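Local coordinates for protein arylsulfatase (Pseudoalteromonas sp. MB47, PDB 7AJ0) that probably removes sulfate groups from the brown-algal polysaccharide fucoidan, acting from chain ends as a calcium-binding, hexameric sulfatase, at residues 183-186 with 187-190; 194-197 with 198-202; 203-206 with 207-211; 331-334 with 335-338. All blocks are in the same frame, centred on the assembly; numbering follows the deposited sequence.

Interaction 1: 183-186 with 187-190; sequences QSDY and TQFL
Gln-188 turns back along the end of helix 183-187 and sets its amide against Asp-185. Its CG is lodged between the backbone N and the carbonyl carbon (chi1 64°) and the rest of the chain runs straight, which carries NE2 to 3.1 Å from Asp-185 OD1 and 3.4 Å from Asp-185 O. Both are weak hydrogen bonds, and the amide and carboxylate planes stand 82° apart. Glutamine suits this place because it reaches back and brings an uncharged donor to the carboxylate, whose OD2 is bonded to Ser-181.

Phe-189 lies alongside Asp-185 and points the same way, with ring and carboxylate planes 54° apart. The ring offers its edge to carbonyl oxygens, CD2 being 3.4 Å from Asp-185 O. Gln-183 and Thr-187 cross at about a right angle, Gln-183 NE2 lying 3.7 Å from Thr-187 CG2. Gln-183 OE1 bonds to Ser-269 and its NE2 to the Asp-274 carbonyl, while Thr-187 OG1 bonds to the Asp-274 carboxylate.

The amides of Thr-187 and Gln-188 bond four residues back, at 3.1 Å to Gln-183 O and 3.2 Å to Ser-184 O, but Phe-189 N bonds three back, at 3.2 Å to Tyr-186 O. Such tightening is characteristic of the C-terminal end of a short helix, here with the side chain of Ser-184 about 9 Å from the bound calcium ion.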
loop_
_atom_site.group_PDB
_atom_site.type_symbol
_atom_site.label_atom_id
_atom_site.label_comp_id
_atom_site.label_asym_id
_atom_site.label_seq_id
_atom_site.Cartn_x
_atom_site.Cartn_y
_atom_site.Cartn_z
ATOM N N GLN A 183 -10.360 -30.771 -13.923
ATOM C CA GLN A 183 -9.832 -31.577 -12.822
ATOM C C GLN A 183 -10.435 -31.163 -11.481
ATOM O O GLN A 183 -10.862 -32.012 -10.689
ATOM C CB GLN A 183 -8.309 -31.467 -12.789
ATOM C CG GLN A 183 -7.622 -32.129 -11.597
ATOM C CD GLN A 183 -7.149 -33.544 -11.888
ATOM O OE1 GLN A 183 -7.306 -34.054 -12.999
ATOM N NE2 GLN A 183 -6.560 -34.185 -10.884
ATOM N N SER A 184 -10.451 -29.859 -11.198
ATOM C CA SER A 184 -10.932 -29.393 -9.900
ATOM C C SER A 184 -12.373 -29.817 -9.644
ATOM O O SER A 184 -12.776 -29.975 -8.486
ATOM C CB SER A 184 -10.802 -27.872 -9.814
ATOM O OG SER A 184 -11.396 -27.248 -10.939
ATOM N N ASP A 185 -13.162 -30.004 -10.704
ATOM C CA ASP A 185 -14.535 -30.461 -10.524
ATOM C C ASP A 185 -14.570 -31.851 -9.901
ATOM O O ASP A 185 -15.461 -32.160 -9.100
ATOM C CB ASP A 185 -15.264 -30.450 -11.869
ATOM C CG ASP A 185 -16.751 -30.712 -11.731
ATOM O OD1 ASP A 185 -17.247 -30.760 -10.584
ATOM O OD2 ASP A 185 -17.424 -30.873 -12.771
ATOM N N TYR A 186 -13.600 -32.701 -10.248
ATOM C CA TYR A 186 -13.535 -34.031 -9.660
ATOM C C TYR A 186 -12.934 -34.004 -8.257
ATOM O O TYR A 186 -13.451 -34.659 -7.344
ATOM C CB TYR A 186 -12.705 -34.966 -10.546
ATOM C CG TYR A 186 -13.316 -35.285 -11.890
ATOM C CD1 TYR A 186 -13.165 -34.420 -12.966
ATOM C CD2 TYR A 186 -14.022 -36.462 -12.091
ATOM C CE1 TYR A 186 -13.714 -34.710 -14.197
ATOM C CE2 TYR A 186 -14.576 -36.761 -13.320
ATOM C CZ TYR A 186 -14.418 -35.880 -14.369
ATOM O OH TYR A 186 -14.965 -36.167 -15.600
ATOM N N THR A 187 -11.843 -33.257 -8.066
ATOM C CA THR A 187 -11.068 -33.378 -6.837
ATOM C C THR A 187 -11.755 -32.739 -5.638
ATOM O O THR A 187 -11.457 -33.119 -4.500
ATOM C CB THR A 187 -9.681 -32.759 -7.028
ATOM O OG1 THR A 187 -9.810 -31.393 -7.436
ATOM C CG2 THR A 187 -8.896 -33.529 -8.084
ATOM N N GLN A 188 -12.665 -31.787 -5.856
ATOM C CA GLN A 188 -13.383 -31.196 -4.733
ATOM C C GLN A 188 -14.250 -32.220 -4.009
ATOM O O GLN A 188 -14.642 -31.982 -2.861
ATOM C CB GLN A 188 -14.245 -30.027 -5.210
ATOM C CG GLN A 188 -15.347 -30.417 -6.177
ATOM C CD GLN A 188 -16.128 -29.221 -6.688
ATOM O OE1 GLN A 188 -16.068 -28.132 -6.117
ATOM N NE2 GLN A 188 -16.862 -29.417 -7.776
ATOM N N PHE A 189 -14.553 -33.350 -4.647
ATOM C CA PHE A 189 -15.328 -34.417 -4.029
ATOM C C PHE A 189 -14.459 -35.587 -3.581
ATOM O O PHE A 189 -14.997 -36.632 -3.202
ATOM C CB PHE A 189 -16.408 -34.913 -4.996
ATOM C CG PHE A 189 -17.447 -33.881 -5.329
ATOM C CD1 PHE A 189 -18.416 -33.533 -4.403
ATOM C CD2 PHE A 189 -17.456 -33.262 -6.567
ATOM C CE1 PHE A 189 -19.374 -32.582 -4.706
ATOM C CE2 PHE A 189 -18.410 -32.309 -6.874
ATOM C CZ PHE A 189 -19.369 -31.971 -5.945
ATOM N N LEU A 190 -13.138 -35.433 -3.604
ATOM C CA LEU A 190 -12.212 -36.498 -3.240
ATOM C C LEU A 190 -11.308 -36.144 -2.071
ATOM O O LEU A 190 -11.021 -37.006 -1.237
ATOM C CB LEU A 190 -11.339 -36.868 -4.448
ATOM C CG LEU A 190 -12.071 -37.337 -5.705
ATOM C CD1 LEU A 190 -11.078 -37.568 -6.843
ATOM C CD2 LEU A 190 -12.876 -38.594 -5.420
#

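Interaction 2: 194-197 with 198-202; sequences QYAD and MMTNK
Tyr-195 and Met-199 span the single turn of helix 196-199, and backbone hydrogen bonds form its frame. Tyr-195, at the N-cap, offers a carbonyl oxygen that receives both Met-199 N, at 2.9 Å, and Met-198 N, at 3.0 Å, the latter from above the carbonyl plane.

At the other end a side chain joins the backbone bonding. Ala-196 O accepts Thr-200 N at 3.0 Å and Thr-200 OG1 at 2.7 Å, and the two donors reach it from opposite faces of the carbonyl plane. The hydroxyl gets there because a chi1 of 66° folds OG1 back over its own main chain. A valine here would probably leave Ala-196 O with the amide alone and the helix end less firmly held.

Apolar contact is modest: Met-199 CG rests 4.0 Å from Tyr-195 CB, flexible thioether chain against the root of a tyrosine whose hydroxyl is bonded to Asp-274. A water 2.9 Å from Asp-197 O accepts from Asn-201 ND2 at 2.8 Å and so links the two residues. Asp-197 OD2 bonds to Tyr-437 of the second subunit.

Asparagine suits position 201 because its short amide serves twice: while ND2 meets the water, OD1 accepts the amide of Leu-204. The arrangement is that of a one-turn helix passing directly into an asparagine N-cap of the next helix.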
loop_
_atom_site.group_PDB
_atom_site.type_symbol
_atom_site.label_atom_id
_atom_site.label_comp_id
_atom_site.label_asym_id
_atom_site.label_seq_id
_atom_site.Cartn_x
_atom_site.Cartn_y
_atom_site.Cartn_z
ATOM N N GLN A 194 -9.327 -30.905 2.509
ATOM C CA GLN A 194 -9.179 -29.644 1.789
ATOM C C GLN A 194 -10.522 -28.963 1.567
ATOM O O GLN A 194 -10.603 -27.730 1.603
ATOM C CB GLN A 194 -8.474 -29.903 0.458
ATOM C CG GLN A 194 -8.229 -28.678 -0.406
ATOM C CD GLN A 194 -7.453 -29.016 -1.668
ATOM O OE1 GLN A 194 -7.047 -30.162 -1.866
ATOM N NE2 GLN A 194 -7.248 -28.026 -2.527
ATOM N N TYR A 195 -11.581 -29.741 1.356
ATOM C CA TYR A 195 -12.921 -29.231 1.090
ATOM C C TYR A 195 -13.882 -29.622 2.209
ATOM O O TYR A 195 -15.054 -29.919 1.974
ATOM C CB TYR A 195 -13.424 -29.740 -0.260
ATOM C CG TYR A 195 -12.517 -29.367 -1.413
ATOM C CD1 TYR A 195 -12.733 -28.202 -2.140
ATOM C CD2 TYR A 195 -11.437 -30.170 -1.765
ATOM C CE1 TYR A 195 -11.903 -27.850 -3.188
ATOM C CE2 TYR A 195 -10.602 -29.825 -2.813
ATOM C CZ TYR A 195 -10.841 -28.664 -3.522
ATOM O OH TYR A 195 -10.018 -28.312 -4.565
ATOM N N ALA A 196 -13.394 -29.593 3.453
ATOM C CA ALA A 196 -14.131 -30.205 4.553
ATOM C C ALA A 196 -15.458 -29.510 4.826
ATOM O O ALA A 196 -16.417 -30.164 5.258
ATOM C CB ALA A 196 -13.271 -30.201 5.821
ATOM N N ASP A 197 -15.540 -28.195 4.600
ATOM C CA ASP A 197 -16.788 -27.482 4.849
ATOM C C ASP A 197 -17.946 -28.065 4.050
ATOM O O ASP A 197 -19.106 -27.903 4.445
ATOM C CB ASP A 197 -16.628 -25.997 4.518
ATOM C CG ASP A 197 -16.208 -25.762 3.081
ATOM O OD1 ASP A 197 -15.436 -26.583 2.545
ATOM O OD2 ASP A 197 -16.646 -24.754 2.487
ATOM N N MET A 198 -17.657 -28.736 2.939
ATOM C CA MET A 198 -18.654 -29.431 2.136
ATOM C C MET A 198 -18.594 -30.941 2.291
ATOM O O MET A 198 -19.638 -31.595 2.310
ATOM C CB MET A 198 -18.478 -29.064 0.657
ATOM C CG MET A 198 -19.481 -29.713 -0.280
ATOM S SD MET A 198 -18.880 -31.244 -1.026
ATOM C CE MET A 198 -17.681 -30.609 -2.193
ATOM N N MET A 199 -17.397 -31.512 2.437
ATOM C CA MET A 199 -17.248 -32.963 2.409
ATOM C C MET A 199 -17.668 -33.615 3.720
ATOM O O MET A 199 -18.248 -34.707 3.710
ATOM C CB MET A 199 -15.799 -33.323 2.078
ATOM C CG MET A 199 -15.424 -33.061 0.629
ATOM S SD MET A 199 -16.238 -34.212 -0.498
ATOM C CE MET A 199 -15.161 -35.637 -0.361
ATOM N N THR A 200 -17.380 -32.981 4.854
ATOM C CA THR A 200 -17.734 -33.530 6.155
ATOM C C THR A 200 -19.058 -32.993 6.681
ATOM O O THR A 200 -19.458 -33.348 7.794
ATOM C CB THR A 200 -16.620 -33.248 7.169
ATOM O OG1 THR A 200 -16.515 -31.837 7.397
ATOM C CG2 THR A 200 -15.287 -33.776 6.649
ATOM N N ASN A 201 -19.745 -32.152 5.911
ATOM C CA ASN A 201 -21.085 -31.666 6.240
ATOM C C ASN A 201 -22.082 -32.558 5.506
ATOM O O ASN A 201 -22.300 -32.401 4.304
ATOM C CB ASN A 201 -21.233 -30.201 5.844
ATOM C CG ASN A 201 -22.593 -29.629 6.200
ATOM O OD1 ASN A 201 -23.607 -30.327 6.181
ATOM N ND2 ASN A 201 -22.621 -28.342 6.522
ATOM N N LYS A 202 -22.694 -33.490 6.240
ATOM C CA LYS A 202 -23.532 -34.512 5.618
ATOM C C LYS A 202 -24.565 -33.906 4.674
ATOM O O LYS A 202 -24.642 -34.277 3.496
ATOM C CB LYS A 202 -24.220 -35.344 6.704
ATOM C CG LYS A 202 -25.196 -36.386 6.169
ATOM C CD LYS A 202 -26.636 -35.889 6.225
ATOM C CE LYS A 202 -27.616 -36.956 5.755
ATOM N NZ LYS A 202 -29.032 -36.526 5.934
HETATM O O HOH W 1 -20.371 -26.757 6.748
#

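Interaction 3: 203-206 with 207-211; sequences ELYT and KASQL
Tyr-205 and Ser-209, one helical turn apart, meet through both backbone and side chain. The main-chain ladder of helix 202-208 comes first: Ala-208 N bonds to Leu-204 O at 3.0 Å with an N-H...O angle of 169°, nearly straight, while Lys-207 N reaches Glu-203 O at a longer 3.3 Å.

Tyr-205 O takes two hydrogen bonds from the same serine, from Ser-209 N at 2.9 Å and from Ser-209 OG at 2.7 Å. Serine suits this place, since its OG folds back onto the carbonyl one turn earlier and supplies a second donor.

A CH-pi contact joins the same two residues. Tyr-205 CG swings opposite its own amide nitrogen (chi1 174°), which brings the ring along the helix beneath Ser-209 CB. The CB lies over one face, 4.0 Å from the centroid of the Tyr-205 ring and 16° off the ring normal, displaced toward the rim. A side chain this small lets the ring lie close along the helix.

Charge pairs Glu-203 with Lys-207. Their extended chains run side by side in the same direction, and Glu-203 OE2 stands 3.6 Å from Lys-207 NZ, a rather long salt bridge at an exposed edge. The ammonium has a second anion, Asp-16 of the second subunit, so the lysine joins a charge pair within the helix to one between subunits.

Helix 202-208 lies against helix 196-199, with Tyr-205 touching Met-198 and Met-199, and Ala-208, a small residue, packing on Met-198 and on Phe-189 of the loop after helix 183-187.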
loop_
_atom_site.group_PDB
_atom_site.type_symbol
_atom_site.label_atom_id
_atom_site.label_comp_id
_atom_site.label_asym_id
_atom_site.label_seq_id
_atom_site.Cartn_x
_atom_site.Cartn_y
_atom_site.Cartn_z
ATOM N N GLU A 203 -25.378 -32.973 5.177
ATOM C CA GLU A 203 -26.462 -32.427 4.365
ATOM C C GLU A 203 -25.924 -31.670 3.155
ATOM O O GLU A 203 -26.467 -31.783 2.050
ATOM C CB GLU A 203 -27.349 -31.516 5.216
ATOM C CG GLU A 203 -28.533 -30.919 4.463
ATOM C CD GLU A 203 -29.571 -30.299 5.385
ATOM O OE1 GLU A 203 -29.374 -30.332 6.619
ATOM O OE2 GLU A 203 -30.588 -29.782 4.873
ATOM N N LEU A 204 -24.858 -30.889 3.343
ATOM C CA LEU A 204 -24.299 -30.125 2.231
ATOM C C LEU A 204 -23.648 -31.046 1.207
ATOM O O LEU A 204 -23.739 -30.801 -0.002
ATOM C CB LEU A 204 -23.296 -29.104 2.763
ATOM C CG LEU A 204 -22.929 -27.920 1.872
ATOM C CD1 LEU A 204 -24.163 -27.189 1.381
ATOM C CD2 LEU A 204 -22.017 -26.967 2.641
ATOM N N TYR A 205 -22.997 -32.116 1.668
ATOM C CA TYR A 205 -22.392 -33.064 0.740
ATOM C C TYR A 205 -23.453 -33.780 -0.088
ATOM O O TYR A 205 -23.285 -33.962 -1.300
ATOM C CB TYR A 205 -21.542 -34.079 1.501
ATOM C CG TYR A 205 -21.010 -35.180 0.619
ATOM C CD1 TYR A 205 -19.886 -34.979 -0.170
ATOM C CD2 TYR A 205 -21.639 -36.417 0.561
ATOM C CE1 TYR A 205 -19.400 -35.978 -0.988
ATOM C CE2 TYR A 205 -21.159 -37.424 -0.255
ATOM C CZ TYR A 205 -20.039 -37.199 -1.026
ATOM O OH TYR A 205 -19.556 -38.198 -1.839
ATOM N N THR A 206 -24.550 -34.195 0.548
ATOM C CA THR A 206 -25.614 -34.877 -0.181
ATOM C C THR A 206 -26.142 -34.016 -1.321
ATOM O O THR A 206 -26.448 -34.527 -2.405
ATOM C CB THR A 206 -26.750 -35.245 0.775
ATOM O OG1 THR A 206 -26.290 -36.229 1.709
ATOM C CG2 THR A 206 -27.943 -35.788 0.004
ATOM N N LYS A 207 -26.254 -32.706 -1.099
ATOM C CA LYS A 207 -26.756 -31.821 -2.144
ATOM C C LYS A 207 -25.720 -31.622 -3.244
ATOM O O LYS A 207 -26.020 -31.798 -4.430
ATOM C CB LYS A 207 -27.160 -30.475 -1.539
ATOM C CG LYS A 207 -28.399 -30.541 -0.664
ATOM C CD LYS A 207 -28.664 -29.207 0.019
ATOM C CE LYS A 207 -29.938 -29.255 0.848
ATOM N NZ LYS A 207 -30.036 -28.100 1.783
ATOM N N ALA A 208 -24.491 -31.264 -2.869
ATOM C CA ALA A 208 -23.491 -30.907 -3.871
ATOM C C ALA A 208 -23.068 -32.115 -4.697
ATOM O O ALA A 208 -22.798 -31.988 -5.898
ATOM C CB ALA A 208 -22.277 -30.270 -3.193
ATOM N N SER A 209 -22.999 -33.294 -4.078
ATOM C CA SER A 209 -22.516 -34.478 -4.777
ATOM C C SER A 209 -23.465 -34.954 -5.868
ATOM O O SER A 209 -23.081 -35.820 -6.661
ATOM C CB SER A 209 -22.272 -35.610 -3.778
ATOM O OG SER A 209 -23.468 -35.959 -3.104
ATOM N N GLN A 210 -24.685 -34.416 -5.934
ATOM C CA GLN A 210 -25.599 -34.778 -7.010
ATOM C C GLN A 210 -25.148 -34.233 -8.359
ATOM O O GLN A 210 -25.606 -34.726 -9.394
ATOM C CB GLN A 210 -27.008 -34.282 -6.687
ATOM C CG GLN A 210 -27.759 -35.172 -5.710
ATOM C CD GLN A 210 -29.006 -34.513 -5.158
ATOM O OE1 GLN A 210 -28.957 -33.822 -4.139
ATOM N NE2 GLN A 210 -30.132 -34.721 -5.829
ATOM N N LEU A 211 -24.271 -33.228 -8.373
ATOM C CA LEU A 211 -23.669 -32.718 -9.600
ATOM C C LEU A 211 -22.218 -33.168 -9.747
ATOM O O LEU A 211 -21.470 -32.608 -10.554
ATOM C CB LEU A 211 -23.762 -31.193 -9.639
ATOM C CG LEU A 211 -25.181 -30.621 -9.605
ATOM C CD1 LEU A 211 -25.149 -29.103 -9.528
ATOM C CD2 LEU A 211 -25.990 -31.072 -10.817
#

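Interaction 4: 331-334 with 335-338; sequences DTWP and DSGY
Thr-332 O accepts Asp-335 N at 2.8 Å across a turn whose third residue, Pro-334, follows a cis peptide bond, a type VI beta turn, and Asp-335 then centres an inverse gamma turn in which Ser-336 N bonds weakly to Pro-334 O at 3.1 Å.

Thr-332 fastens the turn a second time. Its OG1, turned in toward the loop by a chi1 of 56°, donates to Asp-335 O at 3.0 Å from above the carbonyl plane. With an alanine here the Asp-335 carbonyl is likely to lose its hydroxyl donor, leaving the turn held by the Asp-335 N bond.

An aromatic residue before the proline suits the cis bond, because the two rings can then stack: Pro-334 CB lies 3.6 Å above the Trp-333 ring plane, over its centre. Trp-333 NE1 bonds to Met-472 O of the fourth subunit, and the indole also makes a cation-pi contact with Arg-450. Ser-336 OG, tucked 3.6 Å from Trp-333 CB, is bonded to Asn-329 O, while the Asp-335 carboxylate turns to Asn-275.

The turn's own bonds thus tie up backbone carbonyls, while the indole and carboxylate are directed to partners beyond it, including another subunit.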
loop_
_atom_site.group_PDB
_atom_site.type_symbol
_atom_site.label_atom_id
_atom_site.label_comp_id
_atom_site.label_asym_id
_atom_site.label_seq_id
_atom_site.Cartn_x
_atom_site.Cartn_y
_atom_site.Cartn_z
ATOM N N ASP A 331 -3.510 -18.744 -7.776
ATOM C CA ASP A 331 -4.451 -18.732 -6.662
ATOM C C ASP A 331 -4.422 -20.033 -5.872
ATOM O O ASP A 331 -4.755 -20.037 -4.681
ATOM C CB ASP A 331 -5.872 -18.473 -7.167
ATOM C CG ASP A 331 -6.047 -17.076 -7.719
ATOM O OD1 ASP A 331 -5.544 -16.812 -8.834
ATOM O OD2 ASP A 331 -6.687 -16.244 -7.038
ATOM N N THR A 332 -4.048 -21.142 -6.509
ATOM C CA THR A 332 -4.002 -22.438 -5.848
ATOM C C THR A 332 -2.593 -22.807 -5.394
ATOM O O THR A 332 -2.304 -23.989 -5.187
ATOM C CB THR A 332 -4.563 -23.528 -6.766
ATOM O OG1 THR A 332 -3.848 -23.545 -8.008
ATOM C CG2 THR A 332 -6.034 -23.284 -7.039
ATOM N N TRP A 333 -1.720 -21.819 -5.234
ATOM C CA TRP A 333 -0.366 -22.073 -4.763
ATOM C C TRP A 333 -0.413 -22.890 -3.471
ATOM O O TRP A 333 -1.270 -22.638 -2.613
ATOM C CB TRP A 333 0.361 -20.741 -4.537
ATOM C CG TRP A 333 1.812 -20.906 -4.257
ATOM C CD1 TRP A 333 2.833 -20.878 -5.163
ATOM C CD2 TRP A 333 2.413 -21.155 -2.982
ATOM N NE1 TRP A 333 4.034 -21.092 -4.528
ATOM C CE2 TRP A 333 3.802 -21.264 -3.188
ATOM C CE3 TRP A 333 1.911 -21.294 -1.685
ATOM C CZ2 TRP A 333 4.694 -21.502 -2.147
ATOM C CZ3 TRP A 333 2.798 -21.532 -0.653
ATOM C CH2 TRP A 333 4.173 -21.633 -0.889
ATOM N N PRO A 334 0.494 -23.864 -3.281
ATOM C CA PRO A 334 1.655 -24.214 -4.106
ATOM C C PRO A 334 1.377 -25.204 -5.231
ATOM O O PRO A 334 2.318 -25.739 -5.812
ATOM C CB PRO A 334 2.615 -24.843 -3.084
ATOM C CG PRO A 334 1.694 -25.525 -2.124
ATOM C CD PRO A 334 0.432 -24.683 -2.054
ATOM N N ASP A 335 0.107 -25.448 -5.533
ATOM C CA ASP A 335 -0.262 -26.281 -6.677
ATOM C C ASP A 335 -0.384 -25.407 -7.928
ATOM O O ASP A 335 -1.445 -25.273 -8.538
ATOM C CB ASP A 335 -1.553 -27.035 -6.384
ATOM C CG ASP A 335 -1.718 -28.269 -7.253
ATOM O OD1 ASP A 335 -0.860 -28.498 -8.132
ATOM O OD2 ASP A 335 -2.703 -29.012 -7.054
ATOM N N SER A 336 0.747 -24.802 -8.298
ATOM C CA SER A 336 0.778 -23.756 -9.305
ATOM C C SER A 336 2.024 -23.877 -10.167
ATOM O O SER A 336 3.105 -24.202 -9.670
ATOM C CB SER A 336 0.763 -22.361 -8.655
ATOM O OG SER A 336 -0.312 -22.229 -7.747
ATOM N N GLY A 337 1.862 -23.605 -11.458
ATOM C CA GLY A 337 2.986 -23.467 -12.351
ATOM C C GLY A 337 3.715 -22.155 -12.114
ATOM O O GLY A 337 3.436 -21.400 -11.181
ATOM N N TYR A 338 4.668 -21.882 -13.000
ATOM C CA TYR A 338 5.553 -20.738 -12.854
ATOM C C TYR A 338 5.612 -19.938 -14.143
ATOM O O TYR A 338 5.693 -20.505 -15.237
ATOM C CB TYR A 338 6.971 -21.182 -12.472
ATOM C CG TYR A 338 8.032 -20.182 -12.858
ATOM C CD1 TYR A 338 8.176 -18.994 -12.155
ATOM C CD2 TYR A 338 8.888 -20.421 -13.924
ATOM C CE1 TYR A 338 9.142 -18.072 -12.502
ATOM C CE2 TYR A 338 9.861 -19.505 -14.277
ATOM C CZ TYR A 338 9.982 -18.332 -13.563
ATOM O OH TYR A 338 10.945 -17.413 -13.910
#

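How the interactions relate
Interactions 1, 2 and 3 follow in that order along the chain and form one cluster, with centres 10 to 13 Å apart. They take in the successive short helices 183-187, 196-199 and 202-208, an outlying part of the sulfatase fold. Phe-189 binds the cluster together, its ring packing against the methyl of Met-198 and against Ala-208 and Ser-209, while Asp-197 O meets Leu-204 CD2 between interactions 2 and 3. Interaction 4 comes much later, in the loop between strand 318-324 and helix 350-353. It stands about 16 Å from interaction 1, centre to centre, without touching the cluster. All four contact the second subunit, so these elements contribute to the hexamer's interfaces.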